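Local coordinates for Serine/threonine-protein acetyltransferase HopZ1a (Pseudomonas syringae pv. syringae, PDB 5KLP) that acetylates serine, threonine and lysine residues of proteins, including host tubulin, as an inositol hexakisphosphate-dependent YopJ-family effector that impairs host microtubules and immunity, at residues L23-V34 with G45-S53; T120-D128 with S186-A197. The protein carries 10 engineered substitutions. One frame throughout, in Å; residues are numbered along the deposited sequence.

Interaction 1: residues L23-V34 with G45-S53; sequences LQQKINDLKPYV and GQAALDRAS. With IHP (inositol hexakisphosphate), chain D.
Leu49 O is gripped twice from one turn further on, by Ser53 N and, at 2.8 Å, by Ser53 OG, the hydroxyl arriving from above the carbonyl plane. That bond turns Ser53 OG back onto its own helix, where it lies 3.6 Å from Ile27 CD1 and presents the apolar branch with an oxygen already engaged. The side chain of the same Leu49 is a worked example of knob-into-hole packing: it enters a hole formed by Ile27, Leu30, Lys31 and Val34. Its two methyls divide the work. CD1 meets Val34 CG2 tip to tip at 3.7 Å, whereas CD2 reaches Leu30 CD2 at 3.9 Å and also lies against the carbonyl of Ile27. At one end Leu23 and Ile27 close over Ala52; at the other Val34 CG2 rests 3.9 Å from Gly45 CA, where the absence of a side chain lets the backbones draw together. Lys26 takes another direction, its chain bending at the last torsion (-89°) to put NZ 2.7 Å from O44 of inositol hexakisphosphate. The axes of segments 23-34 and 45-53 pass 10.1 Å apart at closest, with a crossing angle of -156°, the geometry of an antiparallel helical hairpin, here flanking the inositol hexakisphosphate pocket.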
loop_
_atom_site.group_PDB
_atom_site.type_symbol
_atom_site.label_atom_id
_atom_site.label_comp_id
_atom_site.label_asym_id
_atom_site.label_seq_id
_atom_site.Cartn_x
_atom_site.Cartn_y
_atom_site.Cartn_z
ATOM N N LEU A 23 11.604 -11.180 13.434
ATOM C CA LEU A 23 10.176 -11.210 13.706
ATOM C C LEU A 23 9.911 -11.458 15.186
ATOM O O LEU A 23 9.059 -10.807 15.781
ATOM C CB LEU A 23 9.504 -12.296 12.870
ATOM C CG LEU A 23 7.984 -12.278 12.704
ATOM C CD1 LEU A 23 7.468 -10.919 12.247
ATOM C CD2 LEU A 23 7.596 -13.361 11.708
ATOM N N GLN A 24 10.678 -12.370 15.780
ATOM C CA GLN A 24 10.540 -12.696 17.195
ATOM C C GLN A 24 10.797 -11.476 18.073
ATOM O O GLN A 24 10.169 -11.306 19.119
ATOM C CB GLN A 24 11.482 -13.850 17.576
ATOM C CG GLN A 24 11.355 -14.328 19.018
ATOM C CD GLN A 24 9.965 -14.845 19.356
ATOM O OE1 GLN A 24 9.259 -14.270 20.180
ATOM N NE2 GLN A 24 9.575 -15.938 18.735
ATOM N N GLN A 25 11.723 -10.625 17.651
ATOM C CA GLN A 25 12.026 -9.423 18.412
ATOM C C GLN A 25 10.818 -8.482 18.358
ATOM O O GLN A 25 10.472 -7.820 19.342
ATOM C CB GLN A 25 13.273 -8.750 17.851
ATOM C CG GLN A 25 13.873 -7.616 18.657
ATOM C CD GLN A 25 14.244 -8.016 20.092
ATOM O OE1 GLN A 25 14.713 -9.125 20.331
ATOM N NE2 GLN A 25 14.165 -7.063 21.016
ATOM N N LYS A 26 10.159 -8.431 17.206
ATOM C CA LYS A 26 8.962 -7.605 17.104
ATOM C C LYS A 26 7.824 -8.206 17.931
ATOM O O LYS A 26 7.035 -7.476 18.518
ATOM C CB LYS A 26 8.545 -7.413 15.651
ATOM C CG LYS A 26 9.513 -6.557 14.851
ATOM C CD LYS A 26 9.005 -6.371 13.435
ATOM C CE LYS A 26 9.908 -5.461 12.608
ATOM N NZ LYS A 26 9.552 -4.018 12.707
ATOM N N ILE A 27 7.757 -9.532 17.985
ATOM C CA ILE A 27 6.802 -10.218 18.851
ATOM C C ILE A 27 7.076 -9.871 20.321
ATOM O O ILE A 27 6.167 -9.483 21.062
ATOM C CB ILE A 27 6.862 -11.761 18.651
ATOM C CG1 ILE A 27 6.246 -12.144 17.305
ATOM C CG2 ILE A 27 6.161 -12.492 19.795
ATOM C CD1 ILE A 27 6.487 -13.575 16.915
ATOM N N ASN A 28 8.327 -10.018 20.742
ATOM C CA ASN A 28 8.698 -9.734 22.128
ATOM C C ASN A 28 8.476 -8.268 22.536
ATOM O O ASN A 28 8.127 -7.976 23.679
ATOM C CB ASN A 28 10.148 -10.135 22.368
ATOM C CG ASN A 28 10.358 -11.633 22.215
ATOM O OD1 ASN A 28 9.404 -12.409 22.306
ATOM N ND2 ASN A 28 11.606 -12.048 22.009
ATOM N N ASP A 29 8.698 -7.350 21.604
ATOM C CA ASP A 29 8.471 -5.937 21.865
ATOM C C ASP A 29 6.984 -5.634 22.065
ATOM O O ASP A 29 6.626 -4.776 22.869
ATOM C CB ASP A 29 9.043 -5.079 20.735
ATOM C CG ASP A 29 10.561 -5.032 20.751
ATOM O OD1 ASP A 29 11.154 -5.321 21.812
ATOM O OD2 ASP A 29 11.162 -4.691 19.709
ATOM N N LEU A 30 6.120 -6.329 21.330
ATOM C CA LEU A 30 4.701 -6.016 21.379
ATOM C C LEU A 30 4.018 -6.679 22.574
ATOM O O LEU A 30 3.123 -6.092 23.188
ATOM C CB LEU A 30 4.002 -6.435 20.078
ATOM C CG LEU A 30 2.481 -6.226 20.101
ATOM C CD1 LEU A 30 2.132 -4.767 20.399
ATOM C CD2 LEU A 30 1.809 -6.688 18.811
ATOM N N LYS A 31 4.471 -7.883 22.920
ATOM C CA LYS A 31 3.807 -8.711 23.919
ATOM C C LYS A 31 3.413 -8.021 25.241
ATOM O O LYS A 31 2.263 -8.149 25.664
ATOM C CB LYS A 31 4.688 -9.926 24.217
ATOM C CG LYS A 31 3.971 -11.046 24.927
ATOM C CD LYS A 31 4.631 -12.370 24.616
ATOM C CE LYS A 31 4.760 -12.559 23.121
ATOM N NZ LYS A 31 5.524 -13.800 22.809
ATOM N N PRO A 32 4.340 -7.292 25.894
ATOM C CA PRO A 32 3.924 -6.657 27.156
ATOM C C PRO A 32 2.815 -5.623 26.965
ATOM O O PRO A 32 1.973 -5.472 27.848
ATOM C CB PRO A 32 5.215 -5.997 27.672
ATOM C CG PRO A 32 6.060 -5.835 26.483
ATOM C CD PRO A 32 5.748 -6.994 25.583
ATOM N N TYR A 33 2.816 -4.917 25.839
ATOM C CA TYR A 33 1.756 -3.945 25.590
ATOM C C TYR A 33 0.415 -4.643 25.474
ATOM O O TYR A 33 -0.589 -4.170 26.014
ATOM C CB TYR A 33 2.014 -3.148 24.316
ATOM C CG TYR A 33 3.211 -2.227 24.355
ATOM C CD1 TYR A 33 3.132 -0.975 24.969
ATOM C CD2 TYR A 33 4.411 -2.589 23.753
ATOM C CE1 TYR A 33 4.217 -0.120 24.988
ATOM C CE2 TYR A 33 5.503 -1.738 23.769
ATOM C CZ TYR A 33 5.399 -0.509 24.387
ATOM O OH TYR A 33 6.486 0.334 24.405
ATOM N N VAL A 34 0.408 -5.781 24.785
ATOM C CA VAL A 34 -0.813 -6.551 24.613
ATOM C C VAL A 34 -1.284 -7.069 25.974
ATOM O O VAL A 34 -2.480 -7.094 26.263
ATOM C CB VAL A 34 -0.610 -7.725 23.632
ATOM C CG1 VAL A 34 -1.811 -8.653 23.639
ATOM C CG2 VAL A 34 -0.352 -7.205 22.226
ATOM N N GLY A 45 -4.273 -7.321 18.971
ATOM C CA GLY A 45 -2.874 -7.574 19.249
ATOM C C GLY A 45 -2.546 -9.047 19.386
ATOM O O GLY A 45 -1.546 -9.516 18.853
ATOM N N GLN A 46 -3.397 -9.792 20.084
ATOM C CA GLN A 46 -3.125 -11.205 20.306
ATOM C C GLN A 46 -3.223 -11.985 19.005
ATOM O O GLN A 46 -2.403 -12.868 18.744
ATOM C CB GLN A 46 -4.083 -11.784 21.350
ATOM C CG GLN A 46 -3.737 -13.196 21.786
ATOM C CD GLN A 46 -2.303 -13.324 22.261
ATOM O OE1 GLN A 46 -1.894 -12.678 23.229
ATOM N NE2 GLN A 46 -1.529 -14.158 21.578
ATOM N N ALA A 47 -4.220 -11.648 18.186
ATOM C CA ALA A 47 -4.385 -12.288 16.881
ATOM C C ALA A 47 -3.161 -12.043 16.004
ATOM O O ALA A 47 -2.669 -12.953 15.334
ATOM C CB ALA A 47 -5.638 -11.774 16.187
ATOM N N ALA A 48 -2.685 -10.801 16.001
ATOM C CA ALA A 48 -1.515 -10.436 15.201
ATOM C C ALA A 48 -0.270 -11.158 15.704
ATOM O O ALA A 48 0.582 -11.561 14.914
ATOM C CB ALA A 48 -1.297 -8.942 15.224
ATOM N N LEU A 49 -0.174 -11.303 17.025
ATOM C CA LEU A 49 0.934 -12.022 17.641
ATOM C C LEU A 49 0.898 -13.486 17.234
ATOM O O LEU A 49 1.913 -14.045 16.825
ATOM C CB LEU A 49 0.892 -11.890 19.169
ATOM C CG LEU A 49 1.356 -10.545 19.739
ATOM C CD1 LEU A 49 1.025 -10.452 21.220
ATOM C CD2 LEU A 49 2.849 -10.375 19.527
ATOM N N ASP A 50 -0.286 -14.085 17.330
ATOM C CA ASP A 50 -0.489 -15.465 16.928
ATOM C C ASP A 50 -0.107 -15.667 15.467
ATOM O O ASP A 50 0.547 -16.649 15.121
ATOM C CB ASP A 50 -1.948 -15.888 17.139
ATOM C CG ASP A 50 -2.344 -15.932 18.605
ATOM O OD1 ASP A 50 -1.445 -15.942 19.472
ATOM O OD2 ASP A 50 -3.559 -15.965 18.887
ATOM N N ARG A 51 -0.507 -14.731 14.611
ATOM C CA ARG A 51 -0.190 -14.824 13.184
ATOM C C ARG A 51 1.306 -14.778 12.924
ATOM O O ARG A 51 1.833 -15.561 12.134
ATOM C CB ARG A 51 -0.881 -13.705 12.404
ATOM C CG ARG A 51 -0.578 -13.696 10.904
ATOM C CD ARG A 51 -1.436 -12.652 10.218
ATOM N NE ARG A 51 -1.243 -12.570 8.770
ATOM C CZ ARG A 51 -1.861 -13.343 7.881
ATOM N NH1 ARG A 51 -2.705 -14.285 8.281
ATOM N NH2 ARG A 51 -1.627 -13.177 6.588
ATOM N N ALA A 52 1.993 -13.848 13.576
ATOM C CA ALA A 52 3.433 -13.734 13.390
ATOM C C ALA A 52 4.132 -14.963 13.977
ATOM O O ALA A 52 5.234 -15.299 13.564
ATOM C CB ALA A 52 3.971 -12.458 14.024
ATOM N N SER A 53 3.495 -15.610 14.953
ATOM C CA SER A 53 4.072 -16.784 15.615
ATOM C C SER A 53 3.830 -18.067 14.835
ATOM O O SER A 53 4.433 -19.093 15.127
ATOM C CB SER A 53 3.493 -16.954 17.020
ATOM O OG SER A 53 3.797 -15.841 17.827
HETATM C C1 IHP D . 10.538 2.594 11.643
HETATM C C2 IHP D . 9.828 1.763 10.481
HETATM C C3 IHP D . 10.252 0.292 10.102
HETATM C C4 IHP D . 11.525 -0.243 10.910
HETATM C C5 IHP D . 12.450 0.776 11.548
HETATM C C6 IHP D . 11.545 1.647 12.408
HETATM O O11 IHP D . 11.069 3.711 11.216
HETATM P P1 IHP D . 10.788 5.318 11.668
HETATM O O21 IHP D . 10.825 6.218 10.435
HETATM O O31 IHP D . 11.883 5.783 12.635
HETATM O O41 IHP D . 9.457 5.560 12.359
HETATM O O12 IHP D . 9.611 2.506 9.343
HETATM P P2 IHP D . 8.010 2.783 8.902
HETATM O O22 IHP D . 7.284 3.540 10.034
HETATM O O32 IHP D . 7.837 3.571 7.599
HETATM O O42 IHP D . 7.287 1.419 8.792
HETATM O O13 IHP D . 10.473 0.305 8.848
HETATM P P3 IHP D . 9.825 -0.459 7.493
HETATM O O23 IHP D . 8.343 -0.254 7.179
HETATM O O33 IHP D . 10.663 0.359 6.513
HETATM O O43 IHP D . 10.153 -1.946 7.398
HETATM O O14 IHP D . 12.246 -1.110 10.184
HETATM P P4 IHP D . 12.104 -2.719 10.331
HETATM O O24 IHP D . 10.870 -3.245 9.594
HETATM O O34 IHP D . 13.359 -3.458 9.825
HETATM O O44 IHP D . 11.942 -3.115 11.810
HETATM O O15 IHP D . 13.301 1.412 10.728
HETATM P P5 IHP D . 14.992 1.189 10.770
HETATM O O25 IHP D . 15.356 -0.035 11.617
HETATM O O35 IHP D . 15.553 0.951 9.341
HETATM O O45 IHP D . 15.726 2.395 11.367
HETATM O O16 IHP D . 12.263 2.341 13.289
HETATM P P6 IHP D . 11.782 2.706 14.809
HETATM O O26 IHP D . 10.984 1.547 15.405
HETATM O O36 IHP D . 12.986 2.999 15.723
HETATM O O46 IHP D . 10.900 3.959 14.815
#

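Interaction 2: residues T120-D128 with S186-A197; sequences TLKHHVMAD and SDDCVMYSLNYA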
loop_
_atom_site.group_PDB
_atom_site.type_symbol
_atom_site.label_atom_id
_atom_site.label_comp_id
_atom_site.label_asym_id
_atom_site.label_seq_id
_atom_site.Cartn_x
_atom_site.Cartn_y
_atom_site.Cartn_z
ATOM N N THR A 120 -18.629 -3.170 -0.019
ATOM C CA THR A 120 -17.171 -3.018 0.010
ATOM C C THR A 120 -16.547 -4.377 0.302
ATOM O O THR A 120 -17.083 -5.164 1.073
ATOM C CB THR A 120 -16.696 -1.964 1.032
ATOM O OG1 THR A 120 -17.095 -2.357 2.346
ATOM C CG2 THR A 120 -17.310 -0.582 0.706
ATOM N N LEU A 121 -15.420 -4.651 -0.344
ATOM C CA LEU A 121 -14.884 -5.998 -0.376
ATOM C C LEU A 121 -13.424 -6.060 0.032
ATOM O O LEU A 121 -12.686 -6.925 -0.457
ATOM C CB LEU A 121 -15.040 -6.586 -1.782
ATOM C CG LEU A 121 -16.480 -6.865 -2.210
ATOM C CD1 LEU A 121 -16.547 -7.413 -3.642
ATOM C CD2 LEU A 121 -17.120 -7.814 -1.225
ATOM N N LYS A 122 -13.012 -5.175 0.936
ATOM C CA LYS A 122 -11.618 -5.140 1.354
ATOM C C LYS A 122 -10.715 -4.883 0.123
ATOM O O LYS A 122 -10.972 -3.952 -0.653
ATOM C CB LYS A 122 -11.238 -6.449 2.073
ATOM C CG LYS A 122 -12.153 -6.831 3.264
ATOM C CD LYS A 122 -12.296 -5.679 4.274
ATOM C CE LYS A 122 -13.380 -5.947 5.339
ATOM N NZ LYS A 122 -14.778 -5.753 4.836
ATOM N N HIS A 123 -9.695 -5.717 -0.081
ATOM C CA HIS A 123 -8.740 -5.493 -1.186
ATOM C C HIS A 123 -8.258 -4.040 -1.268
ATOM O O HIS A 123 -8.227 -3.433 -2.349
ATOM C CB HIS A 123 -9.356 -5.883 -2.534
ATOM C CG HIS A 123 -9.588 -7.352 -2.674
ATOM N ND1 HIS A 123 -10.663 -7.992 -2.093
ATOM C CD2 HIS A 123 -8.868 -8.309 -3.301
ATOM C CE1 HIS A 123 -10.601 -9.283 -2.372
ATOM N NE2 HIS A 123 -9.523 -9.501 -3.105
ATOM N N HIS A 124 -7.889 -3.499 -0.120
ATOM C CA HIS A 124 -7.558 -2.086 0.018
ATOM C C HIS A 124 -6.419 -1.588 -0.861
ATOM O O HIS A 124 -5.493 -2.328 -1.192
ATOM C CB HIS A 124 -7.219 -1.799 1.477
ATOM C CG HIS A 124 -8.389 -1.924 2.398
ATOM N ND1 HIS A 124 -8.994 -3.131 2.675
ATOM C CD2 HIS A 124 -9.088 -0.986 3.080
ATOM C CE1 HIS A 124 -10.004 -2.935 3.505
ATOM N NE2 HIS A 124 -10.086 -1.642 3.762
ATOM N N VAL A 125 -6.490 -0.315 -1.220
ATOM C CA VAL A 125 -5.374 0.357 -1.868
ATOM C C VAL A 125 -5.139 1.675 -1.160
ATOM O O VAL A 125 -5.926 2.074 -0.300
ATOM C CB VAL A 125 -5.635 0.607 -3.364
ATOM C CG1 VAL A 125 -5.824 -0.729 -4.090
ATOM C CG2 VAL A 125 -6.850 1.518 -3.535
HETATM N N MSE A 126 -4.043 2.333 -1.516
HETATM C CA MSE A 126 -3.684 3.630 -0.966
HETATM C C MSE A 126 -3.693 4.650 -2.082
HETATM O O MSE A 126 -3.101 4.411 -3.141
HETATM C CB MSE A 126 -2.305 3.574 -0.306
HETATM C CG MSE A 126 -1.961 4.780 0.560
HETATM SE SE MSE A 126 -1.243 6.289 -0.438
HETATM C CE MSE A 126 0.379 5.422 -1.157
ATOM N N ALA A 127 -4.351 5.788 -1.858
ATOM C CA ALA A 127 -4.274 6.871 -2.836
ATOM C C ALA A 127 -3.539 8.061 -2.251
ATOM O O ALA A 127 -3.852 8.520 -1.149
ATOM C CB ALA A 127 -5.664 7.288 -3.315
ATOM N N ASP A 128 -2.551 8.535 -3.005
ATOM C CA ASP A 128 -1.772 9.719 -2.671
ATOM C C ASP A 128 -2.244 10.880 -3.557
ATOM O O ASP A 128 -2.206 10.781 -4.780
ATOM C CB ASP A 128 -0.280 9.433 -2.874
ATOM C CG ASP A 128 0.607 10.599 -2.459
ATOM O OD1 ASP A 128 0.780 11.545 -3.251
ATOM O OD2 ASP A 128 1.140 10.567 -1.335
ATOM N N SER A 186 -4.380 -11.110 -0.790
ATOM C CA SER A 186 -5.081 -9.874 -0.478
ATOM C C SER A 186 -5.429 -9.801 1.008
ATOM O O SER A 186 -6.081 -8.860 1.454
ATOM C CB SER A 186 -6.327 -9.732 -1.352
ATOM O OG SER A 186 -5.940 -9.383 -2.677
ATOM N N ASP A 187 -4.945 -10.762 1.787
ATOM C CA ASP A 187 -5.277 -10.793 3.220
ATOM C C ASP A 187 -4.605 -9.692 4.043
ATOM O O ASP A 187 -5.098 -9.323 5.118
ATOM C CB ASP A 187 -4.875 -12.139 3.840
ATOM C CG ASP A 187 -5.435 -13.329 3.090
ATOM O OD1 ASP A 187 -6.462 -13.174 2.397
ATOM O OD2 ASP A 187 -4.849 -14.429 3.209
ATOM N N ASP A 188 -3.492 -9.163 3.542
ATOM C CA ASP A 188 -2.735 -8.147 4.275
ATOM C C ASP A 188 -2.791 -6.762 3.634
ATOM O O ASP A 188 -2.004 -5.882 3.981
ATOM C CB ASP A 188 -1.270 -8.579 4.432
ATOM C CG ASP A 188 -1.117 -9.884 5.206
ATOM O OD1 ASP A 188 -1.574 -9.977 6.368
ATOM O OD2 ASP A 188 -0.556 -10.840 4.635
ATOM N N CYS A 189 -3.742 -6.553 2.732
ATOM C CA CYS A 189 -3.731 -5.350 1.913
ATOM C C CYS A 189 -3.906 -4.076 2.726
ATOM O O CYS A 189 -3.401 -3.027 2.344
ATOM C CB CYS A 189 -4.819 -5.454 0.840
ATOM S SG CYS A 189 -4.231 -6.374 -0.619
ATOM N N VAL A 190 -4.582 -4.163 3.863
ATOM C CA VAL A 190 -4.686 -2.999 4.715
ATOM C C VAL A 190 -3.310 -2.598 5.243
ATOM O O VAL A 190 -2.995 -1.417 5.292
ATOM C CB VAL A 190 -5.629 -3.227 5.897
ATOM C CG1 VAL A 190 -5.663 -2.005 6.784
ATOM C CG2 VAL A 190 -7.043 -3.558 5.407
HETATM N N MSE A 191 -2.503 -3.580 5.646
HETATM C CA MSE A 191 -1.173 -3.300 6.180
HETATM C C MSE A 191 -0.254 -2.758 5.074
HETATM O O MSE A 191 0.516 -1.826 5.320
HETATM C CB MSE A 191 -0.566 -4.555 6.822
HETATM C CG MSE A 191 -1.163 -4.892 8.197
HETATM SE SE MSE A 191 -1.019 -3.347 9.440
HETATM C CE MSE A 191 -2.916 -2.821 9.460
ATOM N N TYR A 192 -0.330 -3.321 3.866
ATOM C CA TYR A 192 0.476 -2.780 2.759
ATOM C C TYR A 192 0.055 -1.346 2.465
ATOM O O TYR A 192 0.888 -0.474 2.259
ATOM C CB TYR A 192 0.350 -3.622 1.480
ATOM C CG TYR A 192 1.223 -4.856 1.483
ATOM C CD1 TYR A 192 2.578 -4.774 1.198
ATOM C CD2 TYR A 192 0.691 -6.106 1.811
ATOM C CE1 TYR A 192 3.388 -5.916 1.220
ATOM C CE2 TYR A 192 1.483 -7.238 1.831
ATOM C CZ TYR A 192 2.827 -7.138 1.532
ATOM O OH TYR A 192 3.608 -8.273 1.557
ATOM N N SER A 193 -1.252 -1.106 2.454
ATOM C CA SER A 193 -1.756 0.224 2.145
ATOM C C SER A 193 -1.333 1.242 3.203
ATOM O O SER A 193 -0.981 2.375 2.874
ATOM C CB SER A 193 -3.287 0.195 2.005
ATOM O OG SER A 193 -3.689 -0.609 0.901
ATOM N N LEU A 194 -1.401 0.845 4.475
ATOM C CA LEU A 194 -0.970 1.723 5.565
ATOM C C LEU A 194 0.526 1.990 5.452
ATOM O O LEU A 194 0.976 3.134 5.541
ATOM C CB LEU A 194 -1.318 1.113 6.936
ATOM C CG LEU A 194 -0.800 1.868 8.162
ATOM C CD1 LEU A 194 -1.328 3.300 8.160
ATOM C CD2 LEU A 194 -1.180 1.159 9.477
ATOM N N ASN A 195 1.301 0.934 5.245
ATOM C CA ASN A 195 2.739 1.110 5.083
ATOM C C ASN A 195 3.043 2.010 3.901
ATOM O O ASN A 195 3.920 2.870 3.970
ATOM C CB ASN A 195 3.451 -0.236 4.898
ATOM C CG ASN A 195 4.965 -0.078 4.821
ATOM O OD1 ASN A 195 5.527 0.049 3.743
ATOM N ND2 ASN A 195 5.621 -0.060 5.981
ATOM N N TYR A 196 2.298 1.816 2.821
ATOM C CA TYR A 196 2.501 2.585 1.605
ATOM C C TYR A 196 2.212 4.070 1.801
ATOM O O TYR A 196 2.898 4.929 1.230
ATOM C CB TYR A 196 1.631 2.015 0.483
ATOM C CG TYR A 196 2.270 0.837 -0.238
ATOM C CD1 TYR A 196 3.399 0.190 0.286
ATOM C CD2 TYR A 196 1.771 0.398 -1.463
ATOM C CE1 TYR A 196 3.993 -0.871 -0.378
ATOM C CE2 TYR A 196 2.362 -0.662 -2.145
ATOM C CZ TYR A 196 3.473 -1.289 -1.601
ATOM O OH TYR A 196 4.051 -2.332 -2.294
ATOM N N ALA A 197 1.199 4.377 2.606
ATOM C CA ALA A 197 0.873 5.771 2.920
ATOM C C ALA A 197 2.049 6.431 3.621
ATOM O O ALA A 197 2.457 7.538 3.266
ATOM C CB ALA A 197 -0.388 5.858 3.799
HETATM O O HOH W 1 -8.433 -7.964 0.958
#
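The His124 ring carries Val190 CG2 over one face, a CH-pi contact 3.5 Å from the ring centroid and 18° off the normal, while Lys122 CD lies in plane at its edge. The methyl is displaced toward ND1, which is buried with no hydrogen-bonding partner in the model; NE2 instead binds a citrate, probably from the crystallisation liquor. The His123 ring has a water over one face, near the rim, and Ser186 OG approaches its CD2 obliquely at 3.2 Å. Its rotation is fixed by an almost straight bond within the ring plane, ND1 to Leu121 O (2.8 Å, 174°), and NE2 joins His124 in holding the citrate. The same water accepts from His123 N and donates to Ser186 O, so that the two loops are tied through solvent.

Further along, Cys189 CB packs against His124 N at 3.8 Å. Ser193 bonds back through OG to Cys189 O, which its own N approaches from the opposite face of the carbonyl plane; thus settled, the hydroxyl can lie 3.4 Å from Val125 CA. With CG anti to the backbone N (chi1 -167°) and two further bends, selenomethionine Met126 is shaped so that CG touches Ala197 CB at 3.8 Å and CE reaches the backbone and CB of Tyr196.

His123 and Cys189 are active-site residues, and a cysteine in the first turn of a helix beside the histidine loop recalls the papain-like peptidases. The strand segment 125-128 and the helix segment 189-197 pass 7.1 Å apart at closest, running nearly the same way. Strand 125-130 lies between strands 105-110 and 138-143 of the mixed sheet; helix 324-340 packs on another side of helix 189-202, and Val125, directed away from helix 189-202, touches Glu143, another active-site residue, and His158 of helix 153-167.

Interaction 1 lies at the periphery and interaction 2 near the middle of the chain, their centres 21 Å apart, yet a salt bridge joins them: Arg51 NH2 reaches Asp188 OD1 at 3.2 Å. Asp188 directly precedes catalytic Cys189 and also pairs with Arg329 of helix 324-340, so hairpin, helix and catalytic segment share one charged junction. The ligand makes a second connection. Lys26 and Asn195 hold different phosphates of inositol hexakisphosphate, Asn195 ND2 lying 3.0 Å from O23. The ligand link is consistent with inositol hexakisphosphate acting as the cofactor of an allosteric enzyme. In this structure Cys189 SG stands 6.6 Å from His123 NE2, too far for a direct hydrogen bond.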